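Side-chain contacts in alpha-amylase (Eisenia fetida, PDB 6M4K), which probably hydrolyses internal alpha-1,4-glucosidic linkages of starch-like polysaccharides, as a calcium- and chloride-dependent member of glycoside hydrolase family 13: residues A[306-311]-A[358-363]; A[19-24]-A[300-305]. One frame throughout, in Å; residues are numbered along the deposited sequence. Where two conformers were deposited one is given.

Interaction 1: A[306-311]-A[358-363]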
ATOM      1  N   ARG A 306      -3.403  11.902  -3.800  1.00 13.86           N
ATOM      2  CA  ARG A 306      -3.641  12.925  -4.810  1.00 14.67           C
ATOM      3  C   ARG A 306      -5.087  13.388  -4.820  1.00 15.39           C
ATOM      4  O   ARG A 306      -5.508  14.052  -5.778  1.00 17.34           O
ATOM      5  CB  ARG A 306      -3.233  12.418  -6.197  1.00 15.51           C
ATOM      6  CG  ARG A 306      -1.727  12.348  -6.340  1.00 15.75           C
ATOM      7  CD  ARG A 306      -1.192  11.478  -7.497  1.00 15.18           C
ATOM      8  NE  ARG A 306       0.240  11.714  -7.523  1.00 14.91           N
ATOM      9  CZ  ARG A 306       1.102  11.183  -6.666  1.00 14.55           C
ATOM     10  NH1 ARG A 306       0.706  10.251  -5.800  1.00 15.06           N
ATOM     11  NH2 ARG A 306       2.373  11.547  -6.692  1.00 15.92           N
ATOM     12  N   GLY A 307      -5.859  13.050  -3.786  1.00 15.32           N
ATOM     13  CA  GLY A 307      -7.207  13.562  -3.647  1.00 16.86           C
ATOM     14  C   GLY A 307      -8.272  12.797  -4.391  1.00 17.23           C
ATOM     15  O   GLY A 307      -9.409  13.276  -4.479  1.00 20.81           O
ATOM     16  N   HIS A 308      -7.948  11.622  -4.929  1.00 17.64           N
ATOM     17  CA  HIS A 308      -8.889  10.868  -5.744  1.00 19.47           C
ATOM     18  C   HIS A 308      -9.803   9.943  -4.941  1.00 19.41           C
ATOM     19  O   HIS A 308     -10.712   9.347  -5.527  1.00 23.78           O
ATOM     20  CB  HIS A 308      -8.133  10.086  -6.825  1.00 19.03           C
ATOM     21  CG  HIS A 308      -7.305  10.955  -7.725  1.00 21.21           C
ATOM     22  ND1 HIS A 308      -6.220  10.480  -8.428  1.00 27.57           N
ATOM     23  CD2 HIS A 308      -7.395  12.274  -8.017  1.00 30.00           C
ATOM     24  CE1 HIS A 308      -5.684  11.465  -9.129  1.00 27.11           C
ATOM     25  NE2 HIS A 308      -6.379  12.564  -8.896  1.00 26.03           N
ATOM     26  N   GLY A 309      -9.577   9.793  -3.640  0.50 18.80           N
ATOM     27  CA  GLY A 309     -10.490   9.029  -2.816  0.50 20.76           C
ATOM     28  C   GLY A 309     -11.656   9.870  -2.344  0.50 23.08           C
ATOM     29  O   GLY A 309     -11.721  11.078  -2.581  0.50 25.24           O
ATOM     30  N   ALA A 310     -12.596   9.214  -1.666  0.50 22.42           N
ATOM     31  CA  ALA A 310     -13.740   9.937  -1.133  0.50 22.91           C
ATOM     32  C   ALA A 310     -13.280  10.945  -0.092  0.50 21.39           C
ATOM     33  O   ALA A 310     -12.263  10.762   0.584  0.50 23.62           O
ATOM     34  CB  ALA A 310     -14.750   8.978  -0.510  0.50 24.58           C
ATOM     35  N   GLY A 311     -14.051  12.021   0.038  0.50 27.58           N
ATOM     36  CA  GLY A 311     -13.628  13.150   0.824  0.50 27.74           C
ATOM     37  C   GLY A 311     -12.573  13.999   0.165  0.50 28.04           C
ATOM     38  O   GLY A 311     -12.269  15.083   0.678  0.50 28.37           O
ATOM     39  N   THR A 358      -4.455  20.564  -9.311  1.00 14.77           N
ATOM     40  CA  THR A 358      -4.219  20.783 -10.735  1.00 14.78           C
ATOM     41  C   THR A 358      -2.974  20.060 -11.222  1.00 14.76           C
ATOM     42  O   THR A 358      -2.831  19.832 -12.428  1.00 15.25           O
ATOM     43  CB  THR A 358      -4.079  22.283 -11.065  1.00 15.95           C
ATOM     44  OG1 THR A 358      -2.885  22.817 -10.480  1.00 15.49           O
ATOM     45  CG2 THR A 358      -5.282  23.076 -10.560  1.00 18.65           C
ATOM     46  N   ASN A 359      -2.067  19.727 -10.311  1.00 13.91           N
ATOM     47  CA  ASN A 359      -0.786  19.139 -10.659  1.00 13.89           C
ATOM     48  C   ASN A 359      -0.704  17.685 -10.226  1.00 14.84           C
ATOM     49  O   ASN A 359       0.396  17.153 -10.043  1.00 14.93           O
ATOM     50  CB  ASN A 359       0.352  19.966 -10.070  1.00 14.38           C
ATOM     51  CG  ASN A 359       0.301  21.413 -10.516  1.00 14.30           C
ATOM     52  OD1 ASN A 359      -0.305  21.745 -11.536  1.00 15.93           O
ATOM     53  ND2 ASN A 359       0.923  22.277  -9.736  1.00 13.48           N
ATOM     54  N   ASP A 360      -1.863  17.028 -10.087  1.00 14.94           N
ATOM     55  CA  ASP A 360      -1.894  15.652  -9.611  1.00 14.98           C
ATOM     56  C   ASP A 360      -1.362  14.664 -10.626  1.00 17.45           C
ATOM     57  O   ASP A 360      -1.269  13.473 -10.308  1.00 20.59           O
ATOM     58  CB  ASP A 360      -3.299  15.251  -9.126  1.00 17.26           C
ATOM     59  CG  ASP A 360      -4.368  15.323 -10.210  1.00 18.22           C
ATOM     60  OD1 ASP A 360      -4.057  15.592 -11.388  1.00 19.40           O
ATOM     61  OD2 ASP A 360      -5.560  15.092  -9.871  1.00 21.76           O
ATOM     62  N   TRP A 361      -1.002  15.121 -11.822  1.00 14.05           N
ATOM     63  CA  TRP A 361      -0.449  14.280 -12.870  1.00 14.76           C
ATOM     64  C   TRP A 361       1.059  14.133 -12.772  1.00 14.45           C
ATOM     65  O   TRP A 361       1.618  13.220 -13.388  1.00 14.27           O
ATOM     66  CB  TRP A 361      -0.796  14.884 -14.239  1.00 15.71           C
ATOM     67  CG  TRP A 361      -0.312  16.314 -14.409  1.00 14.07           C
ATOM     68  CD1 TRP A 361      -1.005  17.461 -14.124  1.00 14.79           C
ATOM     69  CD2 TRP A 361       0.970  16.732 -14.900  1.00 15.19           C
ATOM     70  NE1 TRP A 361      -0.225  18.570 -14.411  1.00 14.88           N
ATOM     71  CE2 TRP A 361       0.986  18.146 -14.891  1.00 14.39           C
ATOM     72  CE3 TRP A 361       2.104  16.044 -15.350  1.00 14.67           C
ATOM     73  CZ2 TRP A 361       2.102  18.883 -15.309  1.00 15.26           C
ATOM     74  CZ3 TRP A 361       3.214  16.785 -15.773  1.00 16.05           C
ATOM     75  CH2 TRP A 361       3.194  18.188 -15.752  1.00 16.68           C
ATOM     76  N   VAL A 362       1.723  15.002 -12.007  1.00 12.91           N
ATOM     77  CA  VAL A 362       3.173  15.107 -12.087  1.00 15.31           C
ATOM     78  C   VAL A 362       3.810  13.780 -11.704  1.00 13.66           C
ATOM     79  O   VAL A 362       3.451  13.166 -10.689  1.00 13.64           O
ATOM     80  CB  VAL A 362       3.664  16.274 -11.219  1.00 13.84           C
ATOM     81  CG1 VAL A 362       5.178  16.253 -11.101  1.00 15.56           C
ATOM     82  CG2 VAL A 362       3.191  17.616 -11.816  1.00 15.30           C
ATOM     83  N   GLY A 363       4.740  13.322 -12.537  1.00 13.66           N
ATOM     84  CA  GLY A 363       5.467  12.096 -12.314  1.00 14.54           C
ATOM     85  C   GLY A 363       6.597  12.237 -11.316  1.00 15.10           C
ATOM     86  O   GLY A 363       6.774  13.277 -10.667  1.00 14.95           O
TER
HETATM   87  O   HOH W   1       1.891  13.830  -8.568  1.00 15.63           O
HETATM   88  O   HOH W   2      -6.799  15.947  -7.320  1.00 20.74           O
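H308 and D360 meet through a single direct hydrogen bond: NE2 of H308 donates to OD2 of D360 over 2.8 Å, histidine offering a ring N-H and aspartate a short carboxylate to take it. The N-H points almost straight at the oxygen (169°), which lies in the plane of the imidazole but is approached from above the carboxylate plane, the two flat groups standing 74° apart. The same OD2 accepts from a water that also donates to the carbonyl O of R306. With CG placed between the backbone N and the carbonyl carbon (chi1 61°), D360 turns its carboxylate toward H308. R306 is extended from CG to NE, with CD 3.4 Å from O of D360, and turns the edge of its guanidinium to that oxygen and to a second water. This water accepts from NE and donates to O of V362, while NH1 donates to O of H302. Replacing D360 by an alanine is likely to leave H308 NE2 and the first water without their shared acceptor, and the imidazole freer to turn. The type I turn N359-V362 presents D360. Thus the loop between strand 295-297 and helix 322-334 is tied to the one linking strand 356-357 with helix 389-401.

Interaction 2: A[19-24]-A[300-305]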
ATOM      1  N   ILE A  19       4.919  -4.456   4.442  1.00 12.86           N
ATOM      2  CA  ILE A  19       5.414  -4.203   3.093  1.00 12.52           C
ATOM      3  C   ILE A  19       5.365  -2.704   2.784  1.00 12.84           C
ATOM      4  O   ILE A  19       4.716  -1.917   3.481  1.00 12.54           O
ATOM      5  CB  ILE A  19       4.679  -5.048   2.041  1.00 14.05           C
ATOM      6  CG1 ILE A  19       3.213  -4.654   1.983  1.00 14.70           C
ATOM      7  CG2 ILE A  19       4.828  -6.550   2.386  1.00 16.17           C
ATOM      8  CD1 ILE A  19       2.471  -5.270   0.805  1.00 17.84           C
ATOM      9  N   VAL A  20       6.099  -2.306   1.742  1.00 12.53           N
ATOM     10  CA  VAL A  20       6.275  -0.897   1.389  1.00 12.77           C
ATOM     11  C   VAL A  20       6.006  -0.721  -0.099  1.00 12.14           C
ATOM     12  O   VAL A  20       6.527  -1.479  -0.922  1.00 12.55           O
ATOM     13  CB  VAL A  20       7.697  -0.398   1.719  1.00 13.43           C
ATOM     14  CG1 VAL A  20       7.848   1.073   1.314  1.00 15.00           C
ATOM     15  CG2 VAL A  20       8.020  -0.597   3.177  1.00 15.54           C
ATOM     16  N   HIS A  21       5.242   0.305  -0.455  1.00 11.59           N
ATOM     17  CA  HIS A  21       5.050   0.648  -1.860  1.00 10.97           C
ATOM     18  C   HIS A  21       6.119   1.659  -2.257  1.00 12.29           C
ATOM     19  O   HIS A  21       6.043   2.829  -1.868  1.00 12.68           O
ATOM     20  CB  HIS A  21       3.675   1.255  -2.066  1.00 12.68           C
ATOM     21  CG  HIS A  21       3.355   1.532  -3.497  1.00 11.25           C
ATOM     22  ND1 HIS A  21       2.301   2.335  -3.872  1.00 13.75           N
ATOM     23  CD2 HIS A  21       3.917   1.080  -4.641  1.00 13.20           C
ATOM     24  CE1 HIS A  21       2.238   2.380  -5.190  1.00 12.90           C
ATOM     25  NE2 HIS A  21       3.208   1.626  -5.681  1.00 13.51           N
ATOM     26  N   LEU A  22       7.132   1.206  -2.998  1.00 11.36           N
ATOM     27  CA  LEU A  22       8.193   2.103  -3.467  1.00 12.00           C
ATOM     28  C   LEU A  22       7.744   2.699  -4.806  1.00 11.97           C
ATOM     29  O   LEU A  22       8.178   2.310  -5.892  1.00 12.76           O
ATOM     30  CB  LEU A  22       9.527   1.369  -3.524  1.00 12.77           C
ATOM     31  CG  LEU A  22      10.077   0.900  -2.175  1.00 12.45           C
ATOM     32  CD1 LEU A  22      11.403   0.165  -2.370  1.00 14.50           C
ATOM     33  CD2 LEU A  22      10.267   2.068  -1.219  1.00 14.34           C
ATOM     34  N   PHE A  23       6.834   3.667  -4.697  1.00 12.85           N
ATOM     35  CA  PHE A  23       6.085   4.195  -5.836  1.00 12.20           C
ATOM     36  C   PHE A  23       7.021   4.909  -6.812  1.00 13.76           C
ATOM     37  O   PHE A  23       7.715   5.866  -6.440  1.00 13.50           O
ATOM     38  CB  PHE A  23       5.034   5.152  -5.270  1.00 13.35           C
ATOM     39  CG  PHE A  23       4.209   5.884  -6.298  1.00 12.44           C
ATOM     40  CD1 PHE A  23       3.497   5.209  -7.278  1.00 13.49           C
ATOM     41  CD2 PHE A  23       4.093   7.274  -6.229  1.00 13.42           C
ATOM     42  CE1 PHE A  23       2.699   5.898  -8.195  1.00 14.57           C
ATOM     43  CE2 PHE A  23       3.297   7.967  -7.144  1.00 13.43           C
ATOM     44  CZ  PHE A  23       2.615   7.285  -8.125  1.00 12.82           C
ATOM     45  N   GLU A  24       7.059   4.425  -8.053  1.00 11.84           N
ATOM     46  CA  GLU A  24       7.873   4.976  -9.136  1.00 12.28           C
ATOM     47  C   GLU A  24       9.374   4.850  -8.904  1.00 13.44           C
ATOM     48  O   GLU A  24      10.162   5.439  -9.665  1.00 14.01           O
ATOM     49  CB  GLU A  24       7.492   6.417  -9.509  1.00 13.55           C
ATOM     50  CG  GLU A  24       6.152   6.553 -10.217  1.00 14.13           C
ATOM     51  CD  GLU A  24       6.228   6.353 -11.724  1.00 12.90           C
ATOM     52  OE1 GLU A  24       7.269   5.894 -12.246  1.00 14.34           O
ATOM     53  OE2 GLU A  24       5.233   6.668 -12.399  1.00 14.89           O
ATOM     54  N   ASP A 300      -2.559   5.643   3.336  1.00 12.23           N
ATOM     55  CA  ASP A 300      -2.792   6.273   2.043  1.00 13.57           C
ATOM     56  C   ASP A 300      -2.165   5.412   0.960  1.00 14.04           C
ATOM     57  O   ASP A 300      -1.337   4.539   1.237  1.00 13.45           O
ATOM     58  CB  ASP A 300      -2.291   7.745   1.976  1.00 13.53           C
ATOM     59  CG  ASP A 300      -0.776   7.883   2.054  1.00 14.68           C
ATOM     60  OD1 ASP A 300      -0.094   7.037   2.671  1.00 14.86           O
ATOM     61  OD2 ASP A 300      -0.251   8.895   1.516  1.00 14.94           O
ATOM     62  N   ASN A 301      -2.578   5.652  -0.284  1.00 14.39           N
ATOM     63  CA  ASN A 301      -1.952   5.049  -1.454  1.00 13.69           C
ATOM     64  C   ASN A 301      -1.662   6.146  -2.481  1.00 15.28           C
ATOM     65  O   ASN A 301      -1.906   7.340  -2.242  1.00 14.20           O
ATOM     66  CB  ASN A 301      -2.770   3.871  -2.017  1.00 14.84           C
ATOM     67  CG  ASN A 301      -3.981   4.309  -2.823  1.00 14.94           C
ATOM     68  OD1 ASN A 301      -4.362   5.485  -2.820  1.00 15.75           O
ATOM     69  ND2 ASN A 301      -4.597   3.357  -3.528  1.00 16.60           N
ATOM     70  N   HIS A 302      -1.156   5.737  -3.643  1.00 14.45           N
ATOM     71  CA  HIS A 302      -0.703   6.715  -4.625  1.00 15.67           C
ATOM     72  C   HIS A 302      -1.866   7.503  -5.213  1.00 17.04           C
ATOM     73  O   HIS A 302      -1.693   8.662  -5.613  1.00 18.24           O
ATOM     74  CB  HIS A 302       0.114   6.009  -5.713  1.00 18.59           C
ATOM     75  CG  HIS A 302      -0.675   5.040  -6.535  1.00 15.77           C
ATOM     76  ND1 HIS A 302      -0.911   3.738  -6.146  1.00 19.98           N
ATOM     77  CD2 HIS A 302      -1.281   5.191  -7.737  1.00 18.79           C
ATOM     78  CE1 HIS A 302      -1.636   3.133  -7.070  1.00 19.16           C
ATOM     79  NE2 HIS A 302      -1.879   3.993  -8.041  1.00 18.79           N
ATOM     80  N   ASP A 303      -3.053   6.900  -5.264  1.00 15.05           N
ATOM     81  CA  ASP A 303      -4.231   7.560  -5.818  0.50 16.50           C
ATOM     82  C   ASP A 303      -4.831   8.538  -4.830  1.00 15.41           C
ATOM     83  O   ASP A 303      -5.085   9.702  -5.171  1.00 16.52           O
ATOM     84  CB  ASP A 303      -5.330   6.544  -6.126  0.50 18.50           C
ATOM     85  CG  ASP A 303      -5.079   5.749  -7.367  0.50 18.81           C
ATOM     86  OD1 ASP A 303      -4.563   6.313  -8.358  0.50 17.43           O
ATOM     87  OD2 ASP A 303      -5.439   4.551  -7.355  0.50 18.66           O
ATOM     88  N   ASN A 304      -5.104   8.082  -3.610  1.00 14.84           N
ATOM     89  CA  ASN A 304      -5.821   8.938  -2.686  1.00 14.03           C
ATOM     90  C   ASN A 304      -4.946   9.980  -2.011  1.00 15.17           C
ATOM     91  O   ASN A 304      -5.484  10.964  -1.502  1.00 16.54           O
ATOM     92  CB  ASN A 304      -6.731   8.140  -1.734  1.00 14.70           C
ATOM     93  CG  ASN A 304      -5.969   7.290  -0.726  1.00 14.18           C
ATOM     94  OD1 ASN A 304      -4.790   7.520  -0.449  1.00 14.91           O
ATOM     95  ND2 ASN A 304      -6.678   6.337  -0.114  1.00 14.20           N
ATOM     96  N   GLN A 305      -3.616   9.841  -2.049  1.00 14.23           N
ATOM     97  CA  GLN A 305      -2.795  10.974  -1.617  1.00 14.46           C
ATOM     98  C   GLN A 305      -2.853  12.132  -2.609  1.00 15.03           C
ATOM     99  O   GLN A 305      -2.386  13.231  -2.286  1.00 15.81           O
ATOM    100  CB  GLN A 305      -1.337  10.573  -1.316  1.00 14.99           C
ATOM    101  CG  GLN A 305      -0.503  10.229  -2.543  1.00 14.50           C
ATOM    102  CD  GLN A 305       0.976   9.940  -2.270  1.00 13.52           C
ATOM    103  OE1 GLN A 305       1.776   9.935  -3.213  1.00 14.29           O
ATOM    104  NE2 GLN A 305       1.351   9.715  -1.007  1.00 14.33           N
TER
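H302 pushes its CB against the ring of F23 at the mouth of the family 13 TIM barrel, where the first strand, 19-22, runs out into a loop and meets the loop that follows the seventh, 295-297. The tight part is a CH-pi contact: CB of H302 sits 3.7 Å from the centroid of the F23 ring, nearly on its normal, while CG of E24 lies over the opposite face. A flat, apolar phenyl suits a place where aliphatic carbons press on both sides. The imidazole itself slides off the phenyl; their planes are within 24° of parallel, but the rings barely overlap.

The H21 side is looser. Its CG stands anti to the backbone N (chi1 -175°), which carries the imidazole toward H302, and CE1 of H21, at the edge of its ring, comes 3.6 Å from ND1 of H302. No hydrogen bond joins the two histidines, and their planes are steeply inclined. This looseness is not a solvent gap: all three aromatic residues are buried, and Y67 and W63 also meet the H302 ring, while Y346 meets that of F23.

Behind H302, the loop keeps its shape through its own polar side chains, and asparagine suits both positions because its amide oxygen can accept a backbone N-H. OD1 of N304 takes the backbone N of N301 at 2.9 Å. In return, the backbone N of N304 donates to OD1 of N301, an Asx motif, 2.8 Å away and nearly in line with the side-chain carbonyl.

Both interactions use the loop between strand 295-297 and helix 322-334, its successive pieces 300-305 and 306-311 facing different partners. Interaction 2 is core: near the centre of the chain, buried aromatic rings and a methylene join that loop to the end of strand 19-22 and the residue just beyond it, without any hydrogen bond between the segments. Interaction 1, partly buried and farther out, joins two loops by a histidine-carboxylate bond and bridging waters, chemistry suited to a wetter place. Their centres are 12 Å apart, yet they touch: NH1 of R306 lies 3.7 Å from CE2 of F23, and CB of H308 packs on the carbonyl O of D303.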